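Local coordinates for protein type VI secretion system component (Escherichia coli O6, PDB 2P5Z) that is a component of the type VI secretion system, structurally similar to the T4 phage tail proteins gp27 and gp5, and probably forms part of the injection device, at residues A337-T349 with L360-Y373. Numbering follows the deposited sequence.
Sequences AVFRKGVLITGVT and LTFTAIPYSERYGY
Ile345 meets the Phe362 ring obliquely, its CD1 lying 3.7 Å from CD1 of Phe362, while Ala364 CB, small enough to fit there, sits at the edge of that ring, in its plane. Phe339 CE1 and Phe362 CE1 are 4.4 Å apart, Phe362 at the edge of the Phe339 ring, near its plane, and Phe339 oblique to the Phe362 ring. Phe362 shares its face of the sheet with Ile345 and Val348; with chi1 68° its CG stands between its own backbone N and carbonyl carbon. Beyond the strand, Tyr373 comes back beside Leu344 and Thr346: Thr346 CG2 meets its ring obliquely, 3.8 Å from CD1, and Tyr373 CB lies 4.2 Å from Leu344 CD1. Trp185 meets the tyrosine ring edge-to-face. Strands 343-353 and 359-366 form an antiparallel beta hairpin. The bond from Leu344 N to Ile365 O (2.7 Å) is nearly straight, at 169°. Gly342, whose positive phi suits glycine, ends the helix and gives its O to Tyr367 N at 2.9 Å. In a classic beta bulge Thr346 and Gly347 both face Thr363, whose O accepts Thr346 N at 3.2 Å and, weakly, Gly347 N. A CB on Gly347 would point to the face of the Thr363 side chain and run into OG1, which bonds Thr346 OG1 at 3.0 Å. Packing is thus apolar on the Phe362 face, where Phe339 and Phe362 rest on strand 230-237; the opposite face is mixed, Leu344 and Ile365 lying beside the Thr346–Thr363 hydroxyl bond.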
ATOM      1  N   ALA A 337      18.087  31.065  -9.388  1.00 83.50           N
ATOM      2  CA  ALA A 337      17.250  32.137  -9.942  1.00 80.98           C
ATOM      3  C   ALA A 337      15.820  32.169  -9.411  1.00 79.50           C
ATOM      4  O   ALA A 337      15.298  33.252  -9.142  1.00 81.51           O
ATOM      5  CB  ALA A 337      17.250  32.075 -11.474  1.00 79.19           C
ATOM      6  N   VAL A 338      15.219  30.987  -9.242  1.00 74.75           N
ATOM      7  CA  VAL A 338      13.838  30.842  -8.764  1.00 71.42           C
ATOM      8  C   VAL A 338      13.615  31.428  -7.380  1.00 69.88           C
ATOM      9  O   VAL A 338      12.589  32.063  -7.134  1.00 68.69           O
ATOM     10  CB  VAL A 338      13.371  29.365  -8.738  1.00 72.32           C
ATOM     11  CG1 VAL A 338      12.677  28.994 -10.036  1.00 73.91           C
ATOM     12  CG2 VAL A 338      14.534  28.411  -8.440  1.00 73.27           C
ATOM     13  N   PHE A 339      14.591  31.233  -6.495  1.00 68.19           N
ATOM     14  CA  PHE A 339      14.518  31.732  -5.123  1.00 67.92           C
ATOM     15  C   PHE A 339      14.636  33.253  -5.043  1.00 72.97           C
ATOM     16  O   PHE A 339      14.228  33.862  -4.052  1.00 73.16           O
ATOM     17  CB  PHE A 339      15.622  31.120  -4.271  1.00 62.84           C
ATOM     18  CG  PHE A 339      15.496  29.643  -4.057  1.00 59.43           C
ATOM     19  CD1 PHE A 339      14.684  29.142  -3.049  1.00 56.12           C
ATOM     20  CD2 PHE A 339      16.239  28.751  -4.829  1.00 57.21           C
ATOM     21  CE1 PHE A 339      14.590  27.775  -2.838  1.00 56.44           C
ATOM     22  CE2 PHE A 339      16.154  27.377  -4.617  1.00 54.30           C
ATOM     23  CZ  PHE A 339      15.330  26.887  -3.624  1.00 57.06           C
ATOM     24  N   ARG A 340      15.215  33.863  -6.072  1.00 78.46           N
ATOM     25  CA  ARG A 340      15.287  35.315  -6.129  1.00 83.66           C
ATOM     26  C   ARG A 340      13.980  35.906  -6.663  1.00 83.08           C
ATOM     27  O   ARG A 340      13.589  37.002  -6.249  1.00 81.15           O
ATOM     28  CB  ARG A 340      16.507  35.782  -6.934  1.00 86.74           C
ATOM     29  CG  ARG A 340      17.863  35.434  -6.276  1.00 90.35           C
ATOM     30  CD  ARG A 340      19.013  36.327  -6.771  1.00 90.40           C
ATOM     31  NE  ARG A 340      19.159  36.292  -8.226  1.00 94.43           N
ATOM     32  CZ  ARG A 340      19.944  35.443  -8.883  1.00 95.60           C
ATOM     33  NH1 ARG A 340      20.673  34.551  -8.221  1.00 95.46           N
ATOM     34  NH2 ARG A 340      20.000  35.486 -10.206  1.00 96.16           N
ATOM     35  N   LYS A 341      13.303  35.167  -7.552  1.00 84.08           N
ATOM     36  CA  LYS A 341      11.982  35.563  -8.081  1.00 83.02           C
ATOM     37  C   LYS A 341      10.905  35.598  -6.998  1.00 80.38           C
ATOM     38  O   LYS A 341      10.043  36.472  -7.001  1.00 81.97           O
ATOM     39  CB  LYS A 341      11.496  34.608  -9.178  1.00 86.30           C
ATOM     40  CG  LYS A 341      12.470  34.304 -10.299  1.00 90.63           C
ATOM     41  CD  LYS A 341      12.648  35.452 -11.269  1.00 92.54           C
ATOM     42  CE  LYS A 341      13.646  35.071 -12.345  1.00 93.30           C
ATOM     43  NZ  LYS A 341      13.826  36.183 -13.313  1.00 95.31           N
ATOM     44  N   GLY A 342      10.955  34.639  -6.079  1.00 76.50           N
ATOM     45  CA  GLY A 342       9.905  34.476  -5.073  1.00 72.33           C
ATOM     46  C   GLY A 342       9.375  33.053  -5.084  1.00 68.01           C
ATOM     47  O   GLY A 342       9.121  32.477  -6.144  1.00 69.31           O
ATOM     48  N   VAL A 343       9.255  32.451  -3.910  1.00 62.62           N
ATOM     49  CA  VAL A 343       8.769  31.078  -3.823  1.00 59.24           C
ATOM     50  C   VAL A 343       7.642  30.978  -2.820  1.00 55.53           C
ATOM     51  O   VAL A 343       7.595  31.738  -1.853  1.00 55.21           O
ATOM     52  CB  VAL A 343       9.893  30.045  -3.478  1.00 62.90           C
ATOM     53  CG1 VAL A 343      11.101  30.229  -4.382  1.00 61.94           C
ATOM     54  CG2 VAL A 343      10.316  30.108  -2.002  1.00 58.89           C
ATOM     55  N   LEU A 344       6.715  30.059  -3.068  1.00 53.64           N
ATOM     56  CA  LEU A 344       5.578  29.874  -2.175  1.00 49.92           C
ATOM     57  C   LEU A 344       5.843  28.638  -1.367  1.00 47.54           C
ATOM     58  O   LEU A 344       6.035  27.568  -1.933  1.00 47.87           O
ATOM     59  CB  LEU A 344       4.287  29.706  -2.973  1.00 53.29           C
ATOM     60  CG  LEU A 344       2.907  29.574  -2.296  1.00 54.92           C
ATOM     61  CD1 LEU A 344       2.504  28.120  -2.050  1.00 53.29           C
ATOM     62  CD2 LEU A 344       2.762  30.425  -1.019  1.00 54.19           C
ATOM     63  N   ILE A 345       5.841  28.790  -0.050  1.00 46.16           N
ATOM     64  CA  ILE A 345       6.087  27.678   0.847  1.00 47.24           C
ATOM     65  C   ILE A 345       4.866  26.788   0.907  1.00 46.71           C
ATOM     66  O   ILE A 345       3.788  27.240   1.293  1.00 42.65           O
ATOM     67  CB  ILE A 345       6.371  28.158   2.278  1.00 46.67           C
ATOM     68  CG1 ILE A 345       7.459  29.246   2.292  1.00 48.96           C
ATOM     69  CG2 ILE A 345       6.687  26.960   3.195  1.00 42.50           C
ATOM     70  CD1 ILE A 345       8.848  28.788   1.829  1.00 47.08           C
ATOM     71  N   THR A 346       5.053  25.526   0.526  1.00 45.75           N
ATOM     72  CA  THR A 346       3.994  24.536   0.574  1.00 45.16           C
ATOM     73  C   THR A 346       4.077  23.661   1.812  1.00 48.27           C
ATOM     74  O   THR A 346       3.080  23.064   2.200  1.00 52.24           O
ATOM     75  CB  THR A 346       4.008  23.620  -0.657  1.00 44.09           C
ATOM     76  OG1 THR A 346       5.235  22.876  -0.693  1.00 45.38           O
ATOM     77  CG2 THR A 346       3.877  24.443  -1.932  1.00 44.60           C
ATOM     78  N   GLY A 347       5.257  23.559   2.422  1.00 45.47           N
ATOM     79  CA  GLY A 347       5.438  22.648   3.546  1.00 42.69           C
ATOM     80  C   GLY A 347       6.683  22.953   4.358  1.00 45.59           C
ATOM     81  O   GLY A 347       7.635  23.497   3.819  1.00 46.23           O
ATOM     82  N   VAL A 348       6.653  22.658   5.664  1.00 43.20           N
ATOM     83  CA  VAL A 348       7.837  22.715   6.525  1.00 40.90           C
ATOM     84  C   VAL A 348       7.924  21.503   7.463  1.00 43.44           C
ATOM     85  O   VAL A 348       6.911  21.004   7.951  1.00 45.71           O
ATOM     86  CB  VAL A 348       7.935  24.016   7.381  1.00 40.61           C
ATOM     87  CG1 VAL A 348       7.985  25.271   6.520  1.00 36.01           C
ATOM     88  CG2 VAL A 348       6.791  24.119   8.364  1.00 44.93           C
ATOM     89  N   THR A 349       9.134  21.006   7.690  1.00 43.81           N
ATOM     90  CA  THR A 349       9.390  20.064   8.785  1.00 45.83           C
ATOM     91  C   THR A 349      10.206  20.840   9.824  1.00 46.81           C
ATOM     92  O   THR A 349      10.967  21.718   9.480  1.00 44.33           O
ATOM     93  CB  THR A 349      10.081  18.789   8.282  1.00 48.73           C
ATOM     94  OG1 THR A 349       9.237  18.182   7.301  1.00 54.19           O
ATOM     95  CG2 THR A 349      10.299  17.770   9.392  1.00 50.65           C
ATOM     96  N   LEU A 360      14.348  24.417  10.488  1.00 60.98           N
ATOM     97  CA  LEU A 360      13.316  23.804   9.651  1.00 57.31           C
ATOM     98  C   LEU A 360      13.771  23.519   8.233  1.00 56.24           C
ATOM     99  O   LEU A 360      14.521  24.298   7.670  1.00 59.25           O
ATOM    100  CB  LEU A 360      11.997  24.610   9.673  1.00 58.23           C
ATOM    101  CG  LEU A 360      11.576  25.954   9.052  1.00 60.78           C
ATOM    102  CD1 LEU A 360      12.272  27.090   9.734  1.00 64.35           C
ATOM    103  CD2 LEU A 360      11.725  26.064   7.521  1.00 61.07           C
ATOM    104  N   THR A 361      13.325  22.411   7.654  1.00 52.57           N
ATOM    105  CA  THR A 361      13.467  22.207   6.215  1.00 50.85           C
ATOM    106  C   THR A 361      12.125  22.592   5.565  1.00 51.50           C
ATOM    107  O   THR A 361      11.070  22.293   6.119  1.00 47.53           O
ATOM    108  CB  THR A 361      13.818  20.746   5.862  1.00 53.49           C
ATOM    109  OG1 THR A 361      12.701  19.905   6.165  1.00 60.68           O
ATOM    110  CG2 THR A 361      15.018  20.249   6.669  1.00 51.83           C
ATOM    111  N   PHE A 362      12.151  23.267   4.417  1.00 48.22           N
ATOM    112  CA  PHE A 362      10.909  23.591   3.738  1.00 46.38           C
ATOM    113  C   PHE A 362      10.805  23.031   2.324  1.00 48.89           C
ATOM    114  O   PHE A 362      11.804  22.906   1.647  1.00 49.92           O
ATOM    115  CB  PHE A 362      10.647  25.097   3.740  1.00 46.87           C
ATOM    116  CG  PHE A 362      11.609  25.910   2.909  1.00 51.96           C
ATOM    117  CD1 PHE A 362      11.366  26.157   1.556  1.00 51.91           C
ATOM    118  CD2 PHE A 362      12.736  26.490   3.496  1.00 54.08           C
ATOM    119  CE1 PHE A 362      12.243  26.935   0.795  1.00 50.50           C
ATOM    120  CE2 PHE A 362      13.610  27.279   2.744  1.00 50.87           C
ATOM    121  CZ  PHE A 362      13.367  27.497   1.393  1.00 49.04           C
ATOM    122  N   THR A 363       9.597  22.703   1.876  1.00 48.09           N
ATOM    123  CA  THR A 363       9.363  22.448   0.447  1.00 45.75           C
ATOM    124  C   THR A 363       8.652  23.681  -0.074  1.00 42.63           C
ATOM    125  O   THR A 363       8.086  24.437   0.717  1.00 41.69           O
ATOM    126  CB  THR A 363       8.532  21.171   0.162  1.00 42.56           C
ATOM    127  OG1 THR A 363       7.245  21.297   0.781  1.00 53.01           O
ATOM    128  CG2 THR A 363       9.212  19.941   0.724  1.00 40.21           C
ATOM    129  N   ALA A 364       8.698  23.901  -1.384  1.00 41.65           N
ATOM    130  CA  ALA A 364       8.156  25.124  -1.969  1.00 40.47           C
ATOM    131  C   ALA A 364       7.928  24.999  -3.477  1.00 42.47           C
ATOM    132  O   ALA A 364       8.380  24.041  -4.118  1.00 41.26           O
ATOM    133  CB  ALA A 364       9.086  26.307  -1.681  1.00 41.16           C
ATOM    134  N   ILE A 365       7.217  25.966  -4.046  1.00 39.34           N
ATOM    135  CA  ILE A 365       7.027  26.005  -5.498  1.00 44.25           C
ATOM    136  C   ILE A 365       7.300  27.446  -5.916  1.00 45.73           C
ATOM    137  O   ILE A 365       7.152  28.351  -5.092  1.00 47.05           O
ATOM    138  CB  ILE A 365       5.572  25.525  -5.978  1.00 46.15           C
ATOM    139  CG1 ILE A 365       4.459  26.459  -5.473  1.00 44.74           C
ATOM    140  CG2 ILE A 365       5.299  24.041  -5.641  1.00 41.16           C
ATOM    141  CD1 ILE A 365       3.172  26.358  -6.262  1.00 45.61           C
ATOM    142  N   PRO A 366       7.737  27.664  -7.172  1.00 49.15           N
ATOM    143  CA  PRO A 366       7.980  29.029  -7.636  1.00 52.95           C
ATOM    144  C   PRO A 366       6.709  29.848  -7.658  1.00 60.21           C
ATOM    145  O   PRO A 366       5.630  29.285  -7.856  1.00 63.33           O
ATOM    146  CB  PRO A 366       8.432  28.838  -9.084  1.00 52.78           C
ATOM    147  CG  PRO A 366       8.856  27.423  -9.196  1.00 53.52           C
ATOM    148  CD  PRO A 366       8.062  26.659  -8.207  1.00 50.77           C
ATOM    149  N   TYR A 367       6.830  31.157  -7.439  1.00 63.90           N
ATOM    150  CA  TYR A 367       5.759  32.077  -7.770  1.00 68.29           C
ATOM    151  C   TYR A 367       5.635  32.117  -9.294  1.00 70.64           C
ATOM    152  O   TYR A 367       6.634  32.033 -10.017  1.00 71.57           O
ATOM    153  CB  TYR A 367       6.053  33.474  -7.237  1.00 74.45           C
ATOM    154  CG  TYR A 367       4.840  34.373  -7.182  1.00 77.26           C
ATOM    155  CD1 TYR A 367       4.017  34.367  -6.064  1.00 78.04           C
ATOM    156  CD2 TYR A 367       4.518  35.238  -8.239  1.00 78.23           C
ATOM    157  CE1 TYR A 367       2.898  35.184  -5.986  1.00 80.09           C
ATOM    158  CE2 TYR A 367       3.391  36.065  -8.176  1.00 79.91           C
ATOM    159  CZ  TYR A 367       2.581  36.027  -7.038  1.00 80.58           C
ATOM    160  OH  TYR A 367       1.452  36.820  -6.914  1.00 80.76           O
ATOM    161  N   SER A 368       4.405  32.221  -9.775  1.00 71.89           N
ATOM    162  CA  SER A 368       4.138  32.334 -11.201  1.00 77.24           C
ATOM    163  C   SER A 368       2.827  33.064 -11.340  1.00 78.96           C
ATOM    164  O   SER A 368       2.026  33.081 -10.408  1.00 78.73           O
ATOM    165  CB  SER A 368       4.038  30.953 -11.847  1.00 76.88           C
ATOM    166  OG  SER A 368       3.955  31.041 -13.260  1.00 77.99           O
ATOM    167  N   GLU A 369       2.605  33.690 -12.487  1.00 82.76           N
ATOM    168  CA  GLU A 369       1.334  34.370 -12.707  1.00 87.75           C
ATOM    169  C   GLU A 369       0.423  33.536 -13.582  1.00 86.47           C
ATOM    170  O   GLU A 369      -0.749  33.856 -13.741  1.00 87.38           O
ATOM    171  CB  GLU A 369       1.537  35.762 -13.308  1.00 88.72           C
ATOM    172  CG  GLU A 369       1.885  36.831 -12.280  1.00 90.64           C
ATOM    173  CD  GLU A 369       2.266  38.158 -12.922  1.00 91.88           C
ATOM    174  OE1 GLU A 369       1.703  38.499 -13.992  1.00 92.72           O
ATOM    175  OE2 GLU A 369       3.129  38.861 -12.351  1.00 92.08           O
ATOM    176  N   ARG A 370       0.955  32.459 -14.143  1.00 86.52           N
ATOM    177  CA  ARG A 370       0.133  31.616 -14.993  1.00 88.53           C
ATOM    178  C   ARG A 370      -0.201  30.238 -14.424  1.00 86.98           C
ATOM    179  O   ARG A 370      -0.780  29.410 -15.125  1.00 88.30           O
ATOM    180  CB  ARG A 370       0.661  31.554 -16.445  1.00 92.52           C
ATOM    181  CG  ARG A 370       2.172  31.413 -16.637  1.00 96.01           C
ATOM    182  CD  ARG A 370       2.639  29.984 -16.392  1.00100.46           C
ATOM    183  NE  ARG A 370       3.489  29.460 -17.460  1.00103.76           N
ATOM    184  CZ  ARG A 370       3.053  28.698 -18.461  1.00104.78           C
ATOM    185  NH1 ARG A 370       1.767  28.373 -18.547  1.00105.04           N
ATOM    186  NH2 ARG A 370       3.904  28.260 -19.381  1.00105.30           N
ATOM    187  N   TYR A 371       0.170  30.000 -13.164  1.00 83.42           N
ATOM    188  CA  TYR A 371      -0.425  28.927 -12.350  1.00 80.43           C
ATOM    189  C   TYR A 371      -0.331  29.213 -10.858  1.00 77.45           C
ATOM    190  O   TYR A 371       0.390  30.117 -10.452  1.00 78.47           O
ATOM    191  CB  TYR A 371       0.130  27.537 -12.679  1.00 84.46           C
ATOM    192  CG  TYR A 371       1.484  27.178 -12.126  1.00 86.59           C
ATOM    193  CD1 TYR A 371       2.645  27.678 -12.706  1.00 87.48           C
ATOM    194  CD2 TYR A 371       1.612  26.283 -11.071  1.00 86.56           C
ATOM    195  CE1 TYR A 371       3.890  27.330 -12.230  1.00 86.42           C
ATOM    196  CE2 TYR A 371       2.859  25.926 -10.588  1.00 87.46           C
ATOM    197  CZ  TYR A 371       3.997  26.457 -11.174  1.00 86.90           C
ATOM    198  OH  TYR A 371       5.252  26.117 -10.715  1.00 87.79           O
ATOM    199  N   GLY A 372      -1.073  28.447 -10.056  1.00 72.05           N
ATOM    200  CA  GLY A 372      -1.097  28.605  -8.595  1.00 61.67           C
ATOM    201  C   GLY A 372      -0.926  27.278  -7.872  1.00 57.74           C
ATOM    202  O   GLY A 372      -0.743  26.237  -8.515  1.00 53.68           O
ATOM    203  N   TYR A 373      -0.968  27.307  -6.538  1.00 55.93           N
ATOM    204  CA  TYR A 373      -0.850  26.072  -5.759  1.00 53.09           C
ATOM    205  C   TYR A 373      -2.114  25.241  -5.919  1.00 53.12           C
ATOM    206  O   TYR A 373      -3.209  25.793  -5.971  1.00 56.38           O
ATOM    207  CB  TYR A 373      -0.568  26.337  -4.266  1.00 50.63           C
ATOM    208  CG  TYR A 373      -0.627  25.068  -3.432  1.00 50.63           C
ATOM    209  CD1 TYR A 373       0.419  24.150  -3.436  1.00 46.98           C
ATOM    210  CD2 TYR A 373      -1.761  24.762  -2.682  1.00 49.32           C
ATOM    211  CE1 TYR A 373       0.338  22.968  -2.692  1.00 46.92           C
ATOM    212  CE2 TYR A 373      -1.848  23.598  -1.954  1.00 47.20           C
ATOM    213  CZ  TYR A 373      -0.807  22.708  -1.956  1.00 47.92           C
ATOM    214  OH  TYR A 373      -0.944  21.559  -1.209  1.00 50.81           O
TER
HETATM  215  O   HOH W   1       9.789  19.865   4.629  1.00 59.25           O